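Local coordinates for copper homeostasis protein cutF (Escherichia coli, PDB 2Z4I) that activates the Cpx pathway from the outer membrane, takes part in copper homeostasis and is required for efficient binding of stationary-phase cells to hydrophobic surfaces, at residues Q23-V28 and D95-L100; L41-D46 and G69-T74; L78-S83 and S88-K93. The protein carries 1 engineered substitution. All coordinates share one frame; numbering follows the deposited sequence.

Interaction 1. Residues Q23-V28 and D95-L100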
# COMPACT_ATOMS: atom_id res chain seq x y z
N GLN A 23 31.63 -7.50 -1.10
CA GLN A 23 31.81 -8.80 -0.49
C GLN A 23 30.80 -9.18 0.60
O GLN A 23 30.97 -10.20 1.29
CB GLN A 23 33.24 -8.94 0.03
CG GLN A 23 33.60 -8.11 1.26
CD GLN A 23 35.02 -8.39 1.73
OE1 GLN A 23 35.41 -8.00 2.83
NE2 GLN A 23 35.81 -9.06 0.89
N SER A 24 29.74 -8.40 0.74
CA SER A 24 28.73 -8.69 1.74
C SER A 24 27.33 -8.34 1.22
O SER A 24 27.10 -7.21 0.79
CB SER A 24 29.04 -7.93 3.02
OG SER A 24 28.14 -8.29 4.05
N TRP A 25 26.41 -9.30 1.25
CA TRP A 25 25.05 -9.08 0.75
C TRP A 25 23.95 -9.42 1.74
O TRP A 25 24.01 -10.44 2.40
CB TRP A 25 24.82 -9.90 -0.53
CG TRP A 25 25.47 -9.33 -1.76
CD1 TRP A 25 24.96 -8.37 -2.60
CD2 TRP A 25 26.75 -9.67 -2.28
NE1 TRP A 25 25.86 -8.09 -3.61
CE2 TRP A 25 26.97 -8.88 -3.43
CE3 TRP A 25 27.74 -10.57 -1.88
CZ2 TRP A 25 28.13 -8.96 -4.18
CZ3 TRP A 25 28.90 -10.65 -2.62
CH2 TRP A 25 29.09 -9.85 -3.76
N ARG A 26 22.93 -8.57 1.81
CA ARG A 26 21.81 -8.81 2.71
C ARG A 26 20.52 -8.71 1.93
O ARG A 26 20.49 -8.11 0.86
CB ARG A 26 21.74 -7.77 3.84
CG ARG A 26 23.03 -7.45 4.56
CD ARG A 26 23.80 -8.68 4.95
NE ARG A 26 25.08 -8.26 5.49
CZ ARG A 26 25.27 -7.97 6.77
NH1 ARG A 26 24.26 -8.09 7.63
NH2 ARG A 26 26.46 -7.53 7.18
N GLY A 27 19.46 -9.26 2.50
CA GLY A 27 18.15 -9.22 1.87
C GLY A 27 17.22 -10.22 2.53
O GLY A 27 17.67 -11.17 3.17
N VAL A 28 15.92 -10.00 2.39
CA VAL A 28 14.95 -10.92 2.97
C VAL A 28 14.24 -11.62 1.83
O VAL A 28 13.62 -10.96 0.97
CB VAL A 28 13.91 -10.21 3.81
CG1 VAL A 28 13.07 -11.24 4.53
CG2 VAL A 28 14.57 -9.26 4.79
N ASP A 95 24.89 -3.63 -7.41
CA ASP A 95 24.83 -3.83 -5.97
C ASP A 95 23.96 -5.04 -5.69
O ASP A 95 23.82 -5.46 -4.54
CB ASP A 95 24.22 -2.62 -5.27
CG ASP A 95 25.04 -1.37 -5.45
OD1 ASP A 95 26.25 -1.41 -5.13
OD2 ASP A 95 24.47 -0.35 -5.91
N ALA A 96 23.39 -5.59 -6.75
CA ALA A 96 22.50 -6.73 -6.64
C ALA A 96 23.22 -8.05 -6.87
O ALA A 96 24.16 -8.11 -7.64
CB ALA A 96 21.38 -6.60 -7.64
N LEU A 97 22.77 -9.10 -6.19
CA LEU A 97 23.33 -10.44 -6.36
C LEU A 97 22.12 -11.29 -6.70
O LEU A 97 21.25 -11.51 -5.85
CB LEU A 97 23.96 -10.94 -5.05
CG LEU A 97 25.31 -11.67 -5.07
CD1 LEU A 97 25.26 -12.86 -4.14
CD2 LEU A 97 25.66 -12.13 -6.46
N GLU A 98 22.05 -11.77 -7.94
CA GLU A 98 20.92 -12.58 -8.38
C GLU A 98 21.12 -14.07 -8.28
O GLU A 98 22.14 -14.59 -8.71
CB GLU A 98 20.61 -12.28 -9.83
CG GLU A 98 20.22 -10.87 -10.12
CD GLU A 98 19.54 -10.76 -11.48
OE1 GLU A 98 18.33 -11.08 -11.57
OE2 GLU A 98 20.24 -10.37 -12.45
N MSE A 99 20.14 -14.77 -7.73
CA MSE A 99 20.23 -16.21 -7.62
C MSE A 99 19.86 -16.82 -8.96
O MSE A 99 18.83 -16.47 -9.54
CB MSE A 99 19.26 -16.72 -6.56
CG MSE A 99 19.55 -16.23 -5.17
SE MSE A 99 18.63 -17.37 -3.91
CE MSE A 99 18.94 -19.05 -4.80
N LEU A 100 20.68 -17.75 -9.44
CA LEU A 100 20.41 -18.38 -10.73
C LEU A 100 20.40 -19.91 -10.66
O LEU A 100 20.82 -20.51 -9.66
CB LEU A 100 21.47 -17.98 -11.74
CG LEU A 100 22.01 -16.56 -11.80
CD1 LEU A 100 23.19 -16.54 -12.74
CD2 LEU A 100 20.93 -15.61 -12.28

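Interaction 2. Residues L41-D46 and G69-T74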
# COMPACT_ATOMS: atom_id res chain seq x y z
N LEU A 41 25.00 -13.07 2.98
CA LEU A 41 26.10 -13.80 2.37
C LEU A 41 27.36 -12.99 2.54
O LEU A 41 27.36 -11.78 2.29
CB LEU A 41 25.82 -14.04 0.89
CG LEU A 41 26.97 -14.54 0.00
CD1 LEU A 41 27.52 -15.85 0.53
CD2 LEU A 41 26.45 -14.73 -1.41
N PHE A 42 28.43 -13.66 2.96
CA PHE A 42 29.71 -13.02 3.20
C PHE A 42 30.81 -13.65 2.36
O PHE A 42 31.13 -14.83 2.53
CB PHE A 42 30.07 -13.13 4.67
CG PHE A 42 29.12 -12.42 5.57
CD1 PHE A 42 29.40 -11.14 6.02
CD2 PHE A 42 27.94 -13.02 5.96
CE1 PHE A 42 28.51 -10.46 6.85
CE2 PHE A 42 27.05 -12.35 6.79
CZ PHE A 42 27.33 -11.07 7.23
N LEU A 43 31.38 -12.86 1.47
CA LEU A 43 32.44 -13.36 0.62
C LEU A 43 33.77 -12.93 1.19
O LEU A 43 34.09 -11.75 1.25
CB LEU A 43 32.27 -12.84 -0.81
CG LEU A 43 31.04 -13.43 -1.52
CD1 LEU A 43 30.96 -12.94 -2.94
CD2 LEU A 43 31.12 -14.94 -1.49
N GLU A 44 34.56 -13.91 1.62
CA GLU A 44 35.84 -13.62 2.22
C GLU A 44 37.05 -13.63 1.29
O GLU A 44 37.07 -14.30 0.24
CB GLU A 44 36.06 -14.58 3.40
CG GLU A 44 34.93 -14.53 4.41
CD GLU A 44 34.62 -13.11 4.85
OE1 GLU A 44 35.34 -12.57 5.72
OE2 GLU A 44 33.66 -12.53 4.32
N LYS A 45 38.05 -12.86 1.69
CA LYS A 45 39.30 -12.71 0.97
C LYS A 45 39.97 -14.06 0.69
O LYS A 45 40.56 -14.26 -0.37
CB LYS A 45 40.24 -11.81 1.77
N ASP A 46 39.86 -14.98 1.64
CA ASP A 46 40.47 -16.27 1.48
C ASP A 46 39.61 -17.24 0.68
O ASP A 46 39.63 -18.44 0.92
CB ASP A 46 40.83 -16.87 2.85
CG ASP A 46 39.61 -17.09 3.72
OD1 ASP A 46 38.63 -16.34 3.55
OD2 ASP A 46 39.64 -17.99 4.58
N GLY A 69 31.51 -22.50 2.78
CA GLY A 69 32.11 -23.26 1.71
C GLY A 69 33.06 -22.33 1.00
O GLY A 69 33.37 -21.27 1.52
N THR A 70 33.52 -22.72 -0.19
CA THR A 70 34.45 -21.90 -0.96
C THR A 70 33.70 -21.34 -2.13
O THR A 70 32.66 -21.87 -2.48
CB THR A 70 35.60 -22.76 -1.48
OG1 THR A 70 35.07 -23.86 -2.23
CG2 THR A 70 36.40 -23.32 -0.33
N TRP A 71 34.20 -20.28 -2.74
CA TRP A 71 33.52 -19.69 -3.89
C TRP A 71 34.47 -19.34 -5.02
O TRP A 71 35.59 -18.89 -4.78
CB TRP A 71 32.79 -18.41 -3.47
CG TRP A 71 33.69 -17.42 -2.82
CD1 TRP A 71 34.03 -17.38 -1.50
CD2 TRP A 71 34.45 -16.39 -3.46
NE1 TRP A 71 34.96 -16.39 -1.28
CE2 TRP A 71 35.23 -15.77 -2.47
CE3 TRP A 71 34.55 -15.94 -4.79
CZ2 TRP A 71 36.11 -14.71 -2.76
CZ3 TRP A 71 35.42 -14.88 -5.07
CH2 TRP A 71 36.19 -14.29 -4.06
N ALA A 72 34.03 -19.54 -6.25
CA ALA A 72 34.85 -19.23 -7.42
C ALA A 72 34.04 -18.27 -8.26
O ALA A 72 32.83 -18.44 -8.40
CB ALA A 72 35.14 -20.47 -8.20
N ARG A 73 34.67 -17.25 -8.83
CA ARG A 73 33.91 -16.31 -9.64
C ARG A 73 34.45 -16.13 -11.03
O ARG A 73 35.62 -15.83 -11.21
CB ARG A 73 33.85 -14.95 -8.96
CG ARG A 73 35.21 -14.37 -8.63
CD ARG A 73 35.12 -12.87 -8.50
NE ARG A 73 34.55 -12.28 -9.71
CZ ARG A 73 34.44 -10.97 -9.93
NH1 ARG A 73 34.86 -10.10 -9.02
NH2 ARG A 73 33.91 -10.54 -11.07
N THR A 74 33.58 -16.32 -12.01
CA THR A 74 33.96 -16.15 -13.40
C THR A 74 33.77 -14.67 -13.69
O THR A 74 33.94 -13.84 -12.80
CB THR A 74 33.08 -17.01 -14.30
OG1 THR A 74 33.19 -18.38 -13.88
CG2 THR A 74 33.51 -16.90 -15.76

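Interaction 3. Residues L78-S83 and S88-K93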
# COMPACT_ATOMS: atom_id res chain seq x y z
N LEU A 78 29.10 -16.24 -10.32
CA LEU A 78 29.70 -16.58 -9.04
C LEU A 78 29.16 -17.96 -8.69
O LEU A 78 27.95 -18.20 -8.72
CB LEU A 78 29.27 -15.56 -8.00
CG LEU A 78 29.92 -15.58 -6.62
CD1 LEU A 78 31.36 -15.15 -6.72
CD2 LEU A 78 29.17 -14.65 -5.70
N VAL A 79 30.05 -18.89 -8.37
CA VAL A 79 29.63 -20.22 -8.03
C VAL A 79 30.04 -20.57 -6.62
O VAL A 79 31.23 -20.64 -6.30
CB VAL A 79 30.24 -21.24 -8.97
CG1 VAL A 79 29.87 -22.63 -8.52
CG2 VAL A 79 29.78 -20.97 -10.38
N LEU A 80 29.05 -20.80 -5.76
CA LEU A 80 29.32 -21.15 -4.38
C LEU A 80 29.23 -22.65 -4.14
O LEU A 80 28.16 -23.25 -4.34
CB LEU A 80 28.32 -20.45 -3.46
CG LEU A 80 28.66 -19.05 -2.97
CD1 LEU A 80 29.29 -18.23 -4.07
CD2 LEU A 80 27.38 -18.39 -2.47
N THR A 81 30.34 -23.23 -3.71
CA THR A 81 30.42 -24.66 -3.40
C THR A 81 30.48 -24.75 -1.88
O THR A 81 31.45 -24.29 -1.26
CB THR A 81 31.71 -25.28 -3.97
OG1 THR A 81 31.86 -24.89 -5.34
CG2 THR A 81 31.67 -26.81 -3.85
N ASP A 82 29.45 -25.34 -1.27
CA ASP A 82 29.39 -25.43 0.19
C ASP A 82 30.24 -26.53 0.81
O ASP A 82 30.94 -27.26 0.12
CB ASP A 82 27.93 -25.55 0.66
CG ASP A 82 27.28 -26.88 0.29
OD1 ASP A 82 26.05 -27.01 0.47
OD2 ASP A 82 28.00 -27.80 -0.17
N SER A 83 30.17 -26.62 2.14
CA SER A 83 30.96 -27.59 2.89
C SER A 83 30.71 -29.03 2.47
O SER A 83 31.45 -29.92 2.88
CB SER A 83 30.70 -27.45 4.39
OG SER A 83 29.63 -28.29 4.81
N SER A 88 25.67 -23.62 -5.93
CA SER A 88 24.59 -22.63 -6.10
C SER A 88 25.19 -21.49 -6.94
O SER A 88 26.40 -21.29 -6.94
CB SER A 88 24.08 -22.12 -4.76
OG SER A 88 25.15 -21.98 -3.84
N TYR A 89 24.36 -20.73 -7.64
CA TYR A 89 24.92 -19.73 -8.54
C TYR A 89 24.35 -18.35 -8.46
O TYR A 89 23.16 -18.18 -8.27
CB TYR A 89 24.75 -20.23 -9.96
CG TYR A 89 24.87 -21.73 -10.08
CD1 TYR A 89 23.81 -22.57 -9.71
CD2 TYR A 89 26.05 -22.32 -10.53
CE1 TYR A 89 23.94 -23.95 -9.79
CE2 TYR A 89 26.18 -23.70 -10.60
CZ TYR A 89 25.13 -24.50 -10.24
OH TYR A 89 25.26 -25.86 -10.36
N TYR A 90 25.22 -17.36 -8.66
CA TYR A 90 24.80 -15.97 -8.64
C TYR A 90 25.44 -15.16 -9.76
O TYR A 90 26.51 -15.49 -10.25
CB TYR A 90 25.18 -15.31 -7.31
CG TYR A 90 24.62 -15.97 -6.09
CD1 TYR A 90 25.13 -17.17 -5.64
CD2 TYR A 90 23.60 -15.38 -5.36
CE1 TYR A 90 24.64 -17.78 -4.49
CE2 TYR A 90 23.10 -15.97 -4.22
CZ TYR A 90 23.63 -17.18 -3.78
OH TYR A 90 23.12 -17.80 -2.66
N ARG A 91 24.77 -14.08 -10.14
CA ARG A 91 25.26 -13.17 -11.15
C ARG A 91 25.24 -11.82 -10.45
O ARG A 91 24.17 -11.36 -10.05
CB ARG A 91 24.31 -13.14 -12.35
CG ARG A 91 24.65 -12.06 -13.37
CD ARG A 91 23.83 -12.23 -14.65
NE ARG A 91 22.39 -12.10 -14.41
CZ ARG A 91 21.44 -12.49 -15.26
NH1 ARG A 91 21.78 -13.05 -16.43
NH2 ARG A 91 20.16 -12.32 -14.95
N ALA A 92 26.39 -11.19 -10.29
CA ALA A 92 26.40 -9.91 -9.61
C ALA A 92 26.28 -8.70 -10.55
O ALA A 92 27.25 -8.30 -11.16
CB ALA A 92 27.67 -9.79 -8.77
N LYS A 93 25.08 -8.13 -10.65
CA LYS A 93 24.85 -6.97 -11.51
C LYS A 93 24.72 -5.67 -10.70
O LYS A 93 23.61 -5.23 -10.37
CB LYS A 93 23.59 -7.17 -12.37

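Interaction 1. Residues Q23-V28 and D95-L100
Leu97 packs over one face of the Trp25 indole, its CG above the ring. That carbon is 3.7 Å from the centroid of the five-membered ring and 14° off the ring normal, a CH-pi contact. The two side chains cross at about a right angle: Leu97 CB reaches Trp25 CD1 and NE1, Leu97 CG lies nearest the fused bond, 3.6 Å from Trp25 CE2, and Leu97 CD1 reaches toward the six-membered ring, 4.0 Å from Trp25 CD2. At the ring edge, in its plane, Asp95 O lies 3.5 Å from Trp25 NE1. The CB of Trp25 already points toward 95-100, and a first torsion of -76°, with CG anti to the carbonyl carbon, presents the ring face to Leu97. With the CA atoms of Trp25 and Leu97 7.4 Å apart, the indole and the Leu97 side chain bridge the gap, and Asp95 adds a backbone oxygen at the ring edge. The strands 24-31 and 96-100 are the first and last of the seven-stranded antiparallel sheet, so this surface contact brings the two ends of the N-terminal beta-barrel together. Leu43 of strand 34-43 also packs on Trp25, and Leu97 is flanked by Leu41 of that strand and by Tyr90 and Ala92 of strand 87-93.

Interaction 2. Residues L41-D46 and G69-T74
The indole of Trp71 has Leu43 CD2 over one face and, at its edge in the ring plane, Glu44 O and Arg73 CG. Leu43 CD2 is offset toward the rim of the indole, yet it sits nearly above the five-membered ring, 3.9 Å from its centroid and 14° off the normal, in a CH-pi contact. Only this branch of Leu43 does the touching, with Trp71 CG and CD1 as its nearest ring atoms, the latter at 3.8 Å. Along the edge, Trp71 NE1 gives a weak, bent hydrogen bond to Glu44 O, 3.3 Å long with an angle of 130° at the hydrogen. Glu44 O is also 3.2 Å from Trp71 CZ2, beside the benzo edge as well as the N-H, in keeping with the bend. The same N-H is weakly shared with Thr48 O. The contact skips a strand: in the up-and-down antiparallel meander of the NlpE N-terminal domain, which belongs to the calycin clan, strand 48-56 runs between strands 34-43 and 64-72, and the CA atoms of Leu43 and Trp71 stay 7.8 Å apart. Glu44 belongs to the turn leading from strand 34-43 into strand 48-56, where Asp46 OD1 is hydrogen-bonded to Thr48 OG1. The CB of Glu44 points away from 69-74; the polar contact is made by its backbone carbonyl. Leu78 packs on Leu43 and Trp71 alike, while Leu80 adds a further apolar neighbour to the indole.

Interaction 3. Residues L78-S83 and S88-K93
Strands 78-82 and 88-93 run antiparallel at 153°, 4.8 Å apart at closest approach, as the two arms of a beta hairpin in which the hydrogen-bonded pairs Leu78-Tyr90 and Leu80-Ser88 enclose the non-hydrogen-bonded pair Val79-Tyr89. Tyr90 N to Leu78 O, 2.9 Å long and 165° at the hydrogen, and Leu80 N to Ser88 O are well aligned, whereas the return bonds, Leu78 N to Tyr90 O and Ser88 N to Leu80 O, are bent and weak. On the face of Leu78, Leu80, Ser88 and Tyr90, the Leu80 side chain crosses that of Tyr90 at about a right angle, and its CD2 meets Tyr90 CE1 obliquely at 3.5 Å. On the other face Val79 and Tyr89 run alongside one another in the same direction, with Val79 CG2 at the ring edge, 4.0 Å from Tyr89 CD2. Leu80 O also receives a weak bond of 3.3 Å from Ser88 OG, and thus takes two donors from one residue; chi1 of 38° tucks this hydroxyl between its own backbone N and carbonyl carbon, on the side of Leu80. Asp82 OD2 accepts the backbone N-H groups of Lys84 and Glu86 in the connecting turn. The backbone bonds, two well aligned and two weak, set the register of the hairpin, while buried Leu78, Leu80 and Tyr90 give one of its faces an apolar character that joins it to the packing around Trp71 and Leu97.

In the fold
All three contacts belong to one antiparallel sheet of the N-terminal domain. Interactions 2 and 3 have centres about 8 Å apart and lie on neighbouring strands 64-72 and 77-82, with Thr70 N 2.8 Å from Thr81 O and Trp71 CB packed 3.6 Å from Leu80 CD1. Interaction 1 lies about 10 Å from interaction 3 and about 13 Å from interaction 2, centre to centre. Probable backbone hydrogen bonds tie it to both: Leu100 N to Tyr89 O, 2.8 Å, beside the Glu98-Arg91 salt bridge, and Trp25 N to Leu41 O, 2.9 Å. Joining the first and last strands, interaction 1 spans the chain that holds interactions 2 and 3.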